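PDB 2QR4: peptidase M3B, oligoendopeptidase F from Enterococcus faecium, which probably cleaves peptide bonds within oligopeptides, as a zinc-dependent metallopeptidase of family M3. Local coordinates for residues Asp254-His259 against Thr435-Thr440; Lys271-Val276 against Thr286-Glu291; Glu404-Glu409 against Lys518-Glu523. One frame throughout, in Å; residues are numbered along the deposited sequence.

All three contacts lie in the peptidase family M3 region of a largely helical chain and rest on apolar side chains, but they differ in depth. Interactions 1 and 3 are buried, each joining helices far apart in sequence; interaction 2 lies near the surface, between the end of helix 260-274 and a loop that follows it. Helix 418-454 supplies a segment of interaction 1 and also touches the loop of interaction 2, while helix 503-520 supplies a segment of interaction 3 and borders interaction 1. Valine, phenylalanine and threonine fill interaction 1, leucine and valine interaction 2, and interaction 3 adds a glutamate stem. The centres stand about 22 to 28 Å apart.

Interaction 1: Asp254-His259 against Thr435-Thr440; sequences DVVNKH and TVFRQT
Val256, with chi1 at 170°, turns CG1 opposite its backbone N and CG2 opposite its carbonyl carbon, and the two methyls part to meet different residues of 435-440. This is helix-on-helix packing in the largely helical fold of a family M3 peptidase: the last turns of helix 246-258 cross helix 418-454 at -109°, with the short axes 10.5 Å apart. Val256 CG1 comes obliquely to the Phe437 ring, 3.6 Å from CD1, while Val256 CG2 lies 3.9 Å from Val436 CG2. A small branched residue suits this spot because its two methyls can serve two neighbours. In Phe437 the torsion (chi1 -76°, CG anti to the carbonyl carbon) brings the end of the ring close to the other helix's C-terminus, where CZ is 3.7 Å from His259 O, on the first residue to leave helical geometry. Tyr475 of helix 461-476 and Met563 of helix 557-579 also pack on Val256, which is buried. Thr440 and Val256 reach toward each other tip to tip, Thr440 CG2 3.9 Å from Val256 CG2. On its own helix Thr440 N and Thr440 OG1 (2.6 Å) both bond Val436 O, and Ser506 OG of helix 503-520 bonds that carbonyl and Thr440 OG1.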
ATOM      1  N   ASP A 254     -30.525  -9.525  -1.365  1.00 43.91           N
ATOM      2  CA  ASP A 254     -31.860  -9.544  -0.749  1.00 47.36           C
ATOM      3  C   ASP A 254     -32.495 -10.920  -0.687  1.00 48.62           C
ATOM      4  O   ASP A 254     -33.076 -11.287   0.335  1.00 44.90           O
ATOM      5  CB  ASP A 254     -32.820  -8.581  -1.458  1.00 47.92           C
ATOM      6  CG  ASP A 254     -32.435  -7.127  -1.245  1.00 68.16           C
ATOM      7  OD1 ASP A 254     -31.560  -6.867  -0.390  1.00 73.78           O
ATOM      8  OD2 ASP A 254     -32.994  -6.243  -1.931  1.00 77.68           O
ATOM      9  N   VAL A 255     -32.423 -11.673  -1.781  1.00 41.97           N
ATOM     10  CA  VAL A 255     -33.014 -13.012  -1.790  1.00 36.41           C
ATOM     11  C   VAL A 255     -32.261 -13.948  -0.837  1.00 39.01           C
ATOM     12  O   VAL A 255     -32.868 -14.714  -0.094  1.00 44.95           O
ATOM     13  CB  VAL A 255     -33.069 -13.599  -3.213  1.00 49.87           C
ATOM     14  CG1 VAL A 255     -33.528 -15.043  -3.172  1.00 38.46           C
ATOM     15  CG2 VAL A 255     -33.999 -12.750  -4.110  1.00 37.19           C
ATOM     16  N   VAL A 256     -30.936 -13.856  -0.830  1.00 36.91           N
ATOM     17  CA  VAL A 256     -30.143 -14.659   0.083  1.00 38.15           C
ATOM     18  C   VAL A 256     -30.448 -14.308   1.538  1.00 40.59           C
ATOM     19  O   VAL A 256     -30.650 -15.194   2.359  1.00 46.23           O
ATOM     20  CB  VAL A 256     -28.630 -14.567  -0.215  1.00 44.31           C
ATOM     21  CG1 VAL A 256     -27.841 -15.209   0.903  1.00 32.14           C
ATOM     22  CG2 VAL A 256     -28.306 -15.256  -1.555  1.00 33.09           C
ATOM     23  N   ASN A 257     -30.511 -13.019   1.854  1.00 45.09           N
ATOM     24  CA  ASN A 257     -30.899 -12.596   3.206  1.00 41.67           C
ATOM     25  C   ASN A 257     -32.270 -13.090   3.647  1.00 45.26           C
ATOM     26  O   ASN A 257     -32.459 -13.478   4.799  1.00 44.28           O
ATOM     27  CB  ASN A 257     -30.799 -11.083   3.367  1.00 38.22           C
ATOM     28  CG  ASN A 257     -29.422 -10.650   3.809  1.00 41.56           C
ATOM     29  OD1 ASN A 257     -29.144 -10.557   5.004  1.00 49.36           O
ATOM     30  ND2 ASN A 257     -28.532 -10.453   2.852  1.00 42.86           N
ATOM     31  N   LYS A 258     -33.216 -13.098   2.719  1.00 39.47           N
ATOM     32  CA  LYS A 258     -34.565 -13.533   3.020  1.00 48.38           C
ATOM     33  C   LYS A 258     -34.611 -15.058   3.234  1.00 48.94           C
ATOM     34  O   LYS A 258     -35.529 -15.562   3.877  1.00 49.98           O
ATOM     35  CB  LYS A 258     -35.519 -13.065   1.911  1.00 43.93           C
ATOM     36  CG  LYS A 258     -36.922 -13.657   1.944  1.00 68.07           C
ATOM     37  CD  LYS A 258     -37.744 -13.172   0.733  1.00 76.15           C
ATOM     38  CE  LYS A 258     -38.822 -14.176   0.292  1.00 79.48           C
ATOM     39  NZ  LYS A 258     -40.049 -14.099   1.135  1.00 80.23           N
ATOM     40  N   HIS A 259     -33.603 -15.778   2.735  1.00 45.12           N
ATOM     41  CA  HIS A 259     -33.571 -17.244   2.857  1.00 36.62           C
ATOM     42  C   HIS A 259     -32.475 -17.806   3.780  1.00 40.39           C
ATOM     43  O   HIS A 259     -32.140 -18.991   3.699  1.00 46.69           O
ATOM     44  CB  HIS A 259     -33.486 -17.915   1.482  1.00 36.41           C
ATOM     45  CG  HIS A 259     -34.689 -17.684   0.631  1.00 49.53           C
ATOM     46  ND1 HIS A 259     -35.782 -18.523   0.652  1.00 45.37           N
ATOM     47  CD2 HIS A 259     -34.990 -16.692  -0.239  1.00 38.81           C
ATOM     48  CE1 HIS A 259     -36.705 -18.059  -0.169  1.00 31.67           C
ATOM     49  NE2 HIS A 259     -36.248 -16.953  -0.726  1.00 44.52           N
ATOM     50  N   THR A 435     -21.109 -21.788  -2.513  1.00 38.77           N
ATOM     51  CA  THR A 435     -21.128 -20.985  -3.712  1.00 41.89           C
ATOM     52  C   THR A 435     -22.212 -19.910  -3.679  1.00 49.60           C
ATOM     53  O   THR A 435     -22.035 -18.844  -4.261  1.00 47.03           O
ATOM     54  CB  THR A 435     -21.282 -21.861  -4.936  1.00 40.92           C
ATOM     55  OG1 THR A 435     -20.381 -22.957  -4.806  1.00 46.31           O
ATOM     56  CG2 THR A 435     -20.950 -21.087  -6.208  1.00 37.23           C
ATOM     57  N   VAL A 436     -23.331 -20.157  -3.005  1.00 39.87           N
ATOM     58  CA  VAL A 436     -24.286 -19.055  -2.880  1.00 47.12           C
ATOM     59  C   VAL A 436     -24.215 -18.289  -1.566  1.00 46.61           C
ATOM     60  O   VAL A 436     -23.994 -17.082  -1.589  1.00 48.82           O
ATOM     61  CB  VAL A 436     -25.724 -19.386  -3.351  1.00 45.53           C
ATOM     62  CG1 VAL A 436     -25.939 -20.856  -3.452  1.00 59.81           C
ATOM     63  CG2 VAL A 436     -26.767 -18.696  -2.489  1.00 44.56           C
ATOM     64  N   PHE A 437     -24.357 -18.985  -0.438  1.00 38.35           N
ATOM     65  CA  PHE A 437     -24.395 -18.328   0.861  1.00 46.04           C
ATOM     66  C   PHE A 437     -23.065 -17.662   1.223  1.00 46.61           C
ATOM     67  O   PHE A 437     -23.025 -16.471   1.555  1.00 47.77           O
ATOM     68  CB  PHE A 437     -24.874 -19.291   1.972  1.00 40.40           C
ATOM     69  CG  PHE A 437     -26.356 -19.540   1.943  1.00 37.72           C
ATOM     70  CD1 PHE A 437     -27.249 -18.526   2.280  1.00 42.53           C
ATOM     71  CD2 PHE A 437     -26.864 -20.776   1.542  1.00 31.09           C
ATOM     72  CE1 PHE A 437     -28.640 -18.739   2.222  1.00 40.00           C
ATOM     73  CE2 PHE A 437     -28.251 -21.005   1.500  1.00 37.54           C
ATOM     74  CZ  PHE A 437     -29.135 -19.977   1.840  1.00 31.98           C
ATOM     75  N   ARG A 438     -21.983 -18.422   1.148  1.00 35.90           N
ATOM     76  CA  ARG A 438     -20.669 -17.914   1.547  1.00 39.30           C
ATOM     77  C   ARG A 438     -20.156 -16.804   0.599  1.00 44.05           C
ATOM     78  O   ARG A 438     -19.728 -15.737   1.044  1.00 47.14           O
ATOM     79  CB  ARG A 438     -19.696 -19.084   1.670  1.00 36.84           C
ATOM     80  CG  ARG A 438     -18.277 -18.749   2.101  1.00 47.93           C
ATOM     81  CD  ARG A 438     -17.610 -20.011   2.679  1.00 52.26           C
ATOM     82  NE  ARG A 438     -16.150 -19.919   2.766  1.00 55.51           N
ATOM     83  CZ  ARG A 438     -15.488 -19.244   3.710  1.00 62.20           C
ATOM     84  NH1 ARG A 438     -14.168 -19.225   3.689  1.00 54.72           N
ATOM     85  NH2 ARG A 438     -16.133 -18.568   4.667  1.00 42.24           N
ATOM     86  N   GLN A 439     -20.241 -17.029  -0.706  1.00 39.51           N
ATOM     87  CA  GLN A 439     -19.800 -16.010  -1.646  1.00 36.52           C
ATOM     88  C   GLN A 439     -20.672 -14.770  -1.546  1.00 40.07           C
ATOM     89  O   GLN A 439     -20.184 -13.636  -1.632  1.00 42.59           O
ATOM     90  CB  GLN A 439     -19.762 -16.547  -3.066  1.00 33.55           C
ATOM     91  CG  GLN A 439     -18.835 -17.772  -3.230  1.00 33.99           C
ATOM     92  CD  GLN A 439     -17.450 -17.569  -2.596  1.00 42.40           C
ATOM     93  OE1 GLN A 439     -16.950 -18.442  -1.897  1.00 54.07           O
ATOM     94  NE2 GLN A 439     -16.825 -16.426  -2.861  1.00 51.33           N
ATOM     95  N   THR A 440     -21.961 -14.969  -1.316  1.00 36.27           N
ATOM     96  CA  THR A 440     -22.832 -13.819  -1.149  1.00 44.44           C
ATOM     97  C   THR A 440     -22.539 -13.060   0.150  1.00 40.80           C
ATOM     98  O   THR A 440     -22.596 -11.835   0.172  1.00 44.48           O
ATOM     99  CB  THR A 440     -24.286 -14.216  -1.245  1.00 44.67           C
ATOM    100  OG1 THR A 440     -24.513 -14.726  -2.560  1.00 44.75           O
ATOM    101  CG2 THR A 440     -25.192 -13.009  -1.003  1.00 32.35           C
TER

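Interaction 2: Lys271-Val276 against Thr286-Glu291; sequences KRLLEV and TPVLGE
Thr286 OG1 is gripped from outside the contact: it lies within hydrogen-bonding reach of the carbonyls Glu186 O and Ser187 O, which must share its single proton, while the methyl of the same side chain, CG2, rests 4.2 Å from Leu274 CD2. With chi1 at -168° the hydroxyl points opposite the residue's own backbone N, and threonine suits the place because one branch is polar and the other can join an apolar patch. Thr286 O is held as well, by Arg270 NH2 on helix 260-274. Further along the loop Val288 is the centre of the contact. Its side chain crosses that of Leu273 at about a right angle, so that Leu273 CD1 packs against Val288 CG2, 3.8 Å away, and equally close to Val288 CB. The same leucine methyl reaches Leu289 CD2 at 3.9 Å, one branch end thus bridging two successive loop residues. Leu274 meets the other methyl of the valine more loosely, its CG being 4.4 Å from Val288 CG1. Val288 and Leu289 both touch Asn426 of helix 418-454, which places the loop between two helices. Helix 260-274 ends just here: Glu275 N still bonds Lys271 O at 2.9 Å, but Glu275 takes a positive phi of 69° and turns the chain aside. The result is a helix C-terminus closed by a positive-phi residue, its last turn packed by the returning loop, at the surface of the M3 fold.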
ATOM      1  N   LYS A 271     -25.033 -30.139  12.836  1.00 41.18           N
ATOM      2  CA  LYS A 271     -24.776 -30.300  14.269  1.00 42.75           C
ATOM      3  C   LYS A 271     -25.259 -31.666  14.727  1.00 42.40           C
ATOM      4  O   LYS A 271     -24.541 -32.394  15.407  1.00 46.44           O
ATOM      5  CB  LYS A 271     -25.456 -29.197  15.075  1.00 41.45           C
ATOM      6  CG  LYS A 271     -25.331 -29.348  16.583  1.00 35.27           C
ATOM      7  CD  LYS A 271     -25.601 -27.999  17.252  1.00 37.66           C
ATOM      8  CE  LYS A 271     -25.805 -28.115  18.760  1.00 36.64           C
ATOM      9  NZ  LYS A 271     -26.010 -26.763  19.348  1.00 38.09           N
ATOM     10  N   ARG A 272     -26.475 -32.017  14.329  1.00 45.44           N
ATOM     11  CA  ARG A 272     -27.018 -33.334  14.623  1.00 45.77           C
ATOM     12  C   ARG A 272     -26.147 -34.464  14.087  1.00 45.90           C
ATOM     13  O   ARG A 272     -25.885 -35.429  14.796  1.00 50.13           O
ATOM     14  CB  ARG A 272     -28.446 -33.474  14.091  1.00 45.73           C
ATOM     15  CG  ARG A 272     -29.518 -32.878  15.006  1.00 61.66           C
ATOM     16  CD  ARG A 272     -30.932 -33.339  14.606  1.00 61.85           C
ATOM     17  NE  ARG A 272     -31.290 -32.879  13.262  1.00 71.25           N
ATOM     18  CZ  ARG A 272     -31.814 -31.684  12.989  1.00 67.93           C
ATOM     19  NH1 ARG A 272     -32.055 -30.818  13.969  1.00 69.39           N
ATOM     20  NH2 ARG A 272     -32.097 -31.353  11.734  1.00 52.62           N
ATOM     21  N   LEU A 273     -25.707 -34.356  12.839  1.00 43.85           N
ATOM     22  CA  LEU A 273     -24.923 -35.438  12.242  1.00 44.23           C
ATOM     23  C   LEU A 273     -23.599 -35.658  12.971  1.00 47.54           C
ATOM     24  O   LEU A 273     -23.212 -36.802  13.214  1.00 39.65           O
ATOM     25  CB  LEU A 273     -24.694 -35.208  10.745  1.00 39.68           C
ATOM     26  CG  LEU A 273     -25.927 -35.444   9.855  1.00 41.15           C
ATOM     27  CD1 LEU A 273     -25.623 -35.150   8.393  1.00 38.94           C
ATOM     28  CD2 LEU A 273     -26.417 -36.862   9.993  1.00 36.95           C
ATOM     29  N   LEU A 274     -22.917 -34.568  13.320  1.00 45.23           N
ATOM     30  CA  LEU A 274     -21.643 -34.642  14.041  1.00 40.33           C
ATOM     31  C   LEU A 274     -21.832 -35.031  15.499  1.00 36.74           C
ATOM     32  O   LEU A 274     -20.934 -35.604  16.104  1.00 43.07           O
ATOM     33  CB  LEU A 274     -20.872 -33.312  13.968  1.00 34.05           C
ATOM     34  CG  LEU A 274     -20.323 -33.018  12.577  1.00 38.32           C
ATOM     35  CD1 LEU A 274     -19.668 -31.679  12.550  1.00 30.49           C
ATOM     36  CD2 LEU A 274     -19.353 -34.117  12.135  1.00 38.71           C
ATOM     37  N   GLU A 275     -22.990 -34.696  16.059  1.00 37.10           N
ATOM     38  CA  GLU A 275     -23.338 -35.083  17.424  1.00 46.36           C
ATOM     39  C   GLU A 275     -22.498 -34.357  18.457  1.00 45.17           C
ATOM     40  O   GLU A 275     -22.336 -34.845  19.577  1.00 40.07           O
ATOM     41  CB  GLU A 275     -23.179 -36.591  17.627  1.00 43.29           C
ATOM     42  CG  GLU A 275     -24.182 -37.441  16.864  1.00 60.99           C
ATOM     43  CD  GLU A 275     -24.109 -38.914  17.248  1.00 63.60           C
ATOM     44  OE1 GLU A 275     -23.071 -39.555  16.971  1.00 65.13           O
ATOM     45  OE2 GLU A 275     -25.087 -39.425  17.834  1.00 64.03           O
ATOM     46  N   VAL A 276     -21.956 -33.204  18.077  1.00 39.88           N
ATOM     47  CA  VAL A 276     -21.159 -32.387  18.994  1.00 47.54           C
ATOM     48  C   VAL A 276     -22.058 -31.504  19.856  1.00 42.37           C
ATOM     49  O   VAL A 276     -23.158 -31.136  19.446  1.00 45.66           O
ATOM     50  CB  VAL A 276     -20.135 -31.523  18.238  1.00 47.00           C
ATOM     51  CG1 VAL A 276     -19.020 -32.406  17.668  1.00 41.62           C
ATOM     52  CG2 VAL A 276     -20.820 -30.732  17.123  1.00 36.87           C
ATOM     53  N   THR A 286     -15.591 -30.594   7.526  1.00 52.77           N
ATOM     54  CA  THR A 286     -15.308 -32.014   7.694  1.00 46.38           C
ATOM     55  C   THR A 286     -16.522 -32.824   7.194  1.00 53.70           C
ATOM     56  O   THR A 286     -17.657 -32.363   7.311  1.00 55.43           O
ATOM     57  CB  THR A 286     -14.978 -32.314   9.179  1.00 39.59           C
ATOM     58  OG1 THR A 286     -14.419 -33.627   9.319  1.00 43.19           O
ATOM     59  CG2 THR A 286     -16.197 -32.184  10.071  1.00 37.12           C
ATOM     60  N   PRO A 287     -16.295 -34.018   6.617  1.00 58.85           N
ATOM     61  CA  PRO A 287     -17.406 -34.787   6.021  1.00 60.36           C
ATOM     62  C   PRO A 287     -18.433 -35.213   7.058  1.00 59.50           C
ATOM     63  O   PRO A 287     -18.061 -35.699   8.127  1.00 64.36           O
ATOM     64  CB  PRO A 287     -16.714 -36.033   5.459  1.00 57.51           C
ATOM     65  CG  PRO A 287     -15.259 -35.646   5.333  1.00 66.41           C
ATOM     66  CD  PRO A 287     -15.009 -34.722   6.484  1.00 62.42           C
ATOM     67  N   VAL A 288     -19.714 -35.014   6.763  1.00 54.45           N
ATOM     68  CA  VAL A 288     -20.754 -35.434   7.697  1.00 48.97           C
ATOM     69  C   VAL A 288     -21.284 -36.813   7.348  1.00 56.52           C
ATOM     70  O   VAL A 288     -21.854 -37.485   8.202  1.00 64.42           O
ATOM     71  CB  VAL A 288     -21.932 -34.457   7.743  1.00 57.39           C
ATOM     72  CG1 VAL A 288     -21.501 -33.126   8.340  1.00 65.13           C
ATOM     73  CG2 VAL A 288     -22.526 -34.266   6.360  1.00 47.23           C
ATOM     74  N   LEU A 289     -21.102 -37.234   6.096  1.00 66.23           N
ATOM     75  CA  LEU A 289     -21.595 -38.544   5.654  1.00 71.97           C
ATOM     76  C   LEU A 289     -20.480 -39.538   5.285  1.00 77.43           C
ATOM     77  O   LEU A 289     -20.594 -40.731   5.569  1.00 76.28           O
ATOM     78  CB  LEU A 289     -22.636 -38.407   4.522  1.00 60.15           C
ATOM     79  CG  LEU A 289     -24.125 -38.376   4.924  1.00 54.38           C
ATOM     80  CD1 LEU A 289     -24.377 -39.178   6.193  1.00 50.04           C
ATOM     81  CD2 LEU A 289     -24.672 -36.986   5.105  1.00 47.20           C
ATOM     82  N   GLY A 290     -19.420 -39.044   4.645  1.00 83.81           N
ATOM     83  CA  GLY A 290     -18.218 -39.848   4.371  1.00 86.80           C
ATOM     84  C   GLY A 290     -18.275 -40.929   3.290  1.00 90.82           C
ATOM     85  O   GLY A 290     -18.185 -42.124   3.592  1.00 76.30           O
ATOM     86  N   GLU A 291     -18.410 -40.502   2.033  1.00 95.62           N
ATOM     87  CA  GLU A 291     -18.274 -41.373   0.849  1.00 94.52           C
ATOM     88  C   GLU A 291     -19.243 -42.549   0.743  1.00100.08           C
ATOM     89  O   GLU A 291     -19.322 -43.392   1.637  1.00105.93           O
ATOM     90  CB  GLU A 291     -16.827 -41.868   0.699  1.00 94.54           C
ATOM     91  CG  GLU A 291     -15.898 -40.894  -0.028  1.00 95.74           C
ATOM     92  CD  GLU A 291     -16.065 -40.928  -1.541  1.00 92.80           C
TER

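Interaction 3: Glu404-Glu409 against Lys518-Glu523; sequences ENILTE and KILNQE
Glu409 and Leu520 form the tight, partly exposed side of this contact, with Leu520 CD1 3.6 Å from Glu409 CB and 3.7 Å from Glu409 CG. The glutamate stem leaves opposite its backbone N (chi1 178°) and then bends at chi2, 62°, so its methylenes lie obliquely across the leucine branches. The buried side, at Ile406 and Ile519, fits more loosely: Ile406 CG2 is 4.2 Å from Leu520 CD2, and Ile406 CD1 is 4.3 Å from Ile519 CD1. Met312 touches both isoleucines; Leu527 and Tyr530 cover Ile519 further. Long branched aliphatic side chains suit the interface between helix 394-414 and the end of helix 503-520, since they span the distance between the backbones. That end is a Schellman motif with Gln522 as C-prime residue: Glu523 N bonds Lys518 O, and Gln522 N bonds Ile519 O at 2.8 Å, with Asn521 and Gln522 exposed. Helix 394-414 also packs on helix 361-379, where Glu404 touches His369 of an HEXXH sequence, probably a zinc ligand as in relatives. Besides giving Leu520 its apolar stem, Glu409 makes a salt bridge from OE1 to Arg569, which probably offsets its charge, close to the carboxylate of Glu413, and lets it border an apolar contact.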
ATOM      1  N   GLU A 404     -23.236 -30.539 -13.884  1.00 40.44           N
ATOM      2  CA  GLU A 404     -23.257 -31.129 -12.552  1.00 54.26           C
ATOM      3  C   GLU A 404     -24.692 -31.219 -12.024  1.00 51.40           C
ATOM      4  O   GLU A 404     -25.106 -32.243 -11.448  1.00 48.09           O
ATOM      5  CB  GLU A 404     -22.400 -30.304 -11.592  1.00 45.91           C
ATOM      6  CG  GLU A 404     -20.941 -30.747 -11.487  1.00 69.02           C
ATOM      7  CD  GLU A 404     -20.216 -30.101 -10.295  1.00 76.61           C
ATOM      8  OE1 GLU A 404     -20.416 -28.888 -10.056  1.00 83.64           O
ATOM      9  OE2 GLU A 404     -19.447 -30.806  -9.597  1.00 75.74           O
ATOM     10  N   ASN A 405     -25.447 -30.145 -12.231  1.00 42.40           N
ATOM     11  CA  ASN A 405     -26.862 -30.121 -11.867  1.00 43.75           C
ATOM     12  C   ASN A 405     -27.627 -31.255 -12.516  1.00 43.75           C
ATOM     13  O   ASN A 405     -28.455 -31.903 -11.875  1.00 42.85           O
ATOM     14  CB  ASN A 405     -27.499 -28.772 -12.219  1.00 35.99           C
ATOM     15  CG  ASN A 405     -27.120 -27.677 -11.222  1.00 46.85           C
ATOM     16  OD1 ASN A 405     -26.747 -27.971 -10.090  1.00 54.73           O
ATOM     17  ND2 ASN A 405     -27.207 -26.417 -11.644  1.00 45.65           N
ATOM     18  N   ILE A 406     -27.323 -31.504 -13.787  1.00 38.67           N
ATOM     19  CA  ILE A 406     -28.022 -32.518 -14.544  1.00 37.46           C
ATOM     20  C   ILE A 406     -27.624 -33.913 -14.073  1.00 42.21           C
ATOM     21  O   ILE A 406     -28.460 -34.813 -14.020  1.00 48.76           O
ATOM     22  CB  ILE A 406     -27.803 -32.325 -16.053  1.00 44.37           C
ATOM     23  CG1 ILE A 406     -28.529 -31.059 -16.521  1.00 40.81           C
ATOM     24  CG2 ILE A 406     -28.313 -33.524 -16.840  1.00 28.91           C
ATOM     25  CD1 ILE A 406     -28.268 -30.717 -17.986  1.00 36.82           C
ATOM     26  N   LEU A 407     -26.362 -34.087 -13.691  1.00 46.75           N
ATOM     27  CA  LEU A 407     -25.919 -35.373 -13.129  1.00 47.21           C
ATOM     28  C   LEU A 407     -26.494 -35.626 -11.733  1.00 44.67           C
ATOM     29  O   LEU A 407     -26.887 -36.749 -11.414  1.00 43.43           O
ATOM     30  CB  LEU A 407     -24.395 -35.462 -13.070  1.00 47.86           C
ATOM     31  CG  LEU A 407     -23.896 -36.558 -12.125  1.00 40.69           C
ATOM     32  CD1 LEU A 407     -24.026 -37.937 -12.772  1.00 37.76           C
ATOM     33  CD2 LEU A 407     -22.473 -36.292 -11.690  1.00 38.34           C
ATOM     34  N   THR A 408     -26.536 -34.588 -10.902  1.00 35.81           N
ATOM     35  CA  THR A 408     -27.173 -34.712  -9.590  1.00 37.61           C
ATOM     36  C   THR A 408     -28.623 -35.170  -9.703  1.00 40.66           C
ATOM     37  O   THR A 408     -29.036 -36.124  -9.048  1.00 45.66           O
ATOM     38  CB  THR A 408     -27.161 -33.401  -8.827  1.00 36.88           C
ATOM     39  OG1 THR A 408     -25.804 -33.012  -8.580  1.00 41.58           O
ATOM     40  CG2 THR A 408     -27.916 -33.558  -7.507  1.00 32.72           C
ATOM     41  N   GLU A 409     -29.398 -34.491 -10.537  1.00 35.56           N
ATOM     42  CA  GLU A 409     -30.784 -34.873 -10.720  1.00 33.05           C
ATOM     43  C   GLU A 409     -30.869 -36.301 -11.219  1.00 40.40           C
ATOM     44  O   GLU A 409     -31.690 -37.085 -10.736  1.00 47.15           O
ATOM     45  CB  GLU A 409     -31.497 -33.933 -11.699  1.00 43.83           C
ATOM     46  CG  GLU A 409     -32.961 -34.305 -11.974  1.00 39.18           C
ATOM     47  CD  GLU A 409     -33.822 -34.242 -10.716  1.00 48.84           C
ATOM     48  OE1 GLU A 409     -33.503 -33.444  -9.815  1.00 36.91           O
ATOM     49  OE2 GLU A 409     -34.817 -34.986 -10.622  1.00 49.57           O
ATOM     50  N   LYS A 518     -34.844 -25.903 -16.496  1.00 51.26           N
ATOM     51  CA  LYS A 518     -35.570 -25.735 -17.758  1.00 49.94           C
ATOM     52  C   LYS A 518     -35.307 -26.896 -18.702  1.00 52.08           C
ATOM     53  O   LYS A 518     -36.197 -27.302 -19.465  1.00 40.22           O
ATOM     54  CB  LYS A 518     -35.199 -24.421 -18.456  1.00 47.17           C
ATOM     55  CG  LYS A 518     -35.845 -23.199 -17.845  1.00 47.96           C
ATOM     56  CD  LYS A 518     -35.467 -21.926 -18.583  1.00 57.16           C
ATOM     57  CE  LYS A 518     -36.059 -20.710 -17.870  1.00 65.62           C
ATOM     58  NZ  LYS A 518     -35.723 -20.696 -16.405  1.00 57.26           N
ATOM     59  N   ILE A 519     -34.082 -27.416 -18.678  1.00 44.91           N
ATOM     60  CA  ILE A 519     -33.747 -28.525 -19.554  1.00 41.49           C
ATOM     61  C   ILE A 519     -34.403 -29.801 -19.030  1.00 47.61           C
ATOM     62  O   ILE A 519     -35.100 -30.501 -19.777  1.00 31.65           O
ATOM     63  CB  ILE A 519     -32.235 -28.730 -19.697  1.00 40.28           C
ATOM     64  CG1 ILE A 519     -31.593 -27.523 -20.370  1.00 45.59           C
ATOM     65  CG2 ILE A 519     -31.949 -29.982 -20.525  1.00 34.75           C
ATOM     66  CD1 ILE A 519     -30.109 -27.398 -20.083  1.00 43.18           C
ATOM     67  N   LEU A 520     -34.216 -30.085 -17.742  1.00 39.35           N
ATOM     68  CA  LEU A 520     -34.712 -31.346 -17.186  1.00 50.76           C
ATOM     69  C   LEU A 520     -36.231 -31.507 -17.256  1.00 53.50           C
ATOM     70  O   LEU A 520     -36.750 -32.586 -16.998  1.00 59.86           O
ATOM     71  CB  LEU A 520     -34.234 -31.549 -15.754  1.00 44.26           C
ATOM     72  CG  LEU A 520     -32.739 -31.822 -15.623  1.00 52.37           C
ATOM     73  CD1 LEU A 520     -32.259 -31.467 -14.238  1.00 42.75           C
ATOM     74  CD2 LEU A 520     -32.432 -33.263 -15.943  1.00 47.98           C
ATOM     75  N   ASN A 521     -36.946 -30.442 -17.595  1.00 53.13           N
ATOM     76  CA  ASN A 521     -38.398 -30.541 -17.696  1.00 55.92           C
ATOM     77  C   ASN A 521     -38.860 -30.327 -19.130  1.00 53.19           C
ATOM     78  O   ASN A 521     -40.045 -30.135 -19.381  1.00 56.52           O
ATOM     79  CB  ASN A 521     -39.098 -29.560 -16.743  1.00 49.82           C
ATOM     80  CG  ASN A 521     -38.721 -29.784 -15.275  1.00 63.61           C
ATOM     81  OD1 ASN A 521     -38.839 -28.876 -14.450  1.00 65.36           O
ATOM     82  ND2 ASN A 521     -38.267 -30.990 -14.947  1.00 57.17           N
ATOM     83  N   GLN A 522     -37.914 -30.393 -20.063  1.00 57.58           N
ATOM     84  CA  GLN A 522     -38.170 -30.111 -21.478  1.00 63.73           C
ATOM     85  C   GLN A 522     -39.132 -28.948 -21.652  1.00 61.25           C
ATOM     86  O   GLN A 522     -40.192 -29.094 -22.255  1.00 63.54           O
ATOM     87  CB  GLN A 522     -38.721 -31.328 -22.232  1.00 68.96           C
ATOM     88  CG  GLN A 522     -38.155 -32.676 -21.830  1.00 76.13           C
ATOM     89  CD  GLN A 522     -39.154 -33.503 -21.043  1.00 75.49           C
ATOM     90  OE1 GLN A 522     -39.847 -32.989 -20.167  1.00 80.25           O
ATOM     91  NE2 GLN A 522     -39.237 -34.789 -21.356  1.00 69.87           N
ATOM     92  N   GLU A 523     -38.769 -27.803 -21.097  1.00 66.33           N
ATOM     93  CA  GLU A 523     -39.493 -26.568 -21.337  1.00 65.68           C
ATOM     94  C   GLU A 523     -39.320 -26.212 -22.820  1.00 67.11           C
ATOM     95  O   GLU A 523     -38.202 -26.223 -23.340  1.00 62.23           O
ATOM     96  CB  GLU A 523     -38.952 -25.479 -20.410  1.00 64.01           C
ATOM     97  CG  GLU A 523     -39.729 -24.181 -20.410  1.00 71.74           C
ATOM     98  CD  GLU A 523     -39.414 -23.336 -19.196  1.00 73.79           C
ATOM     99  OE1 GLU A 523     -39.354 -23.909 -18.085  1.00 70.33           O
ATOM    100  OE2 GLU A 523     -39.228 -22.109 -19.355  1.00 72.70           O
TER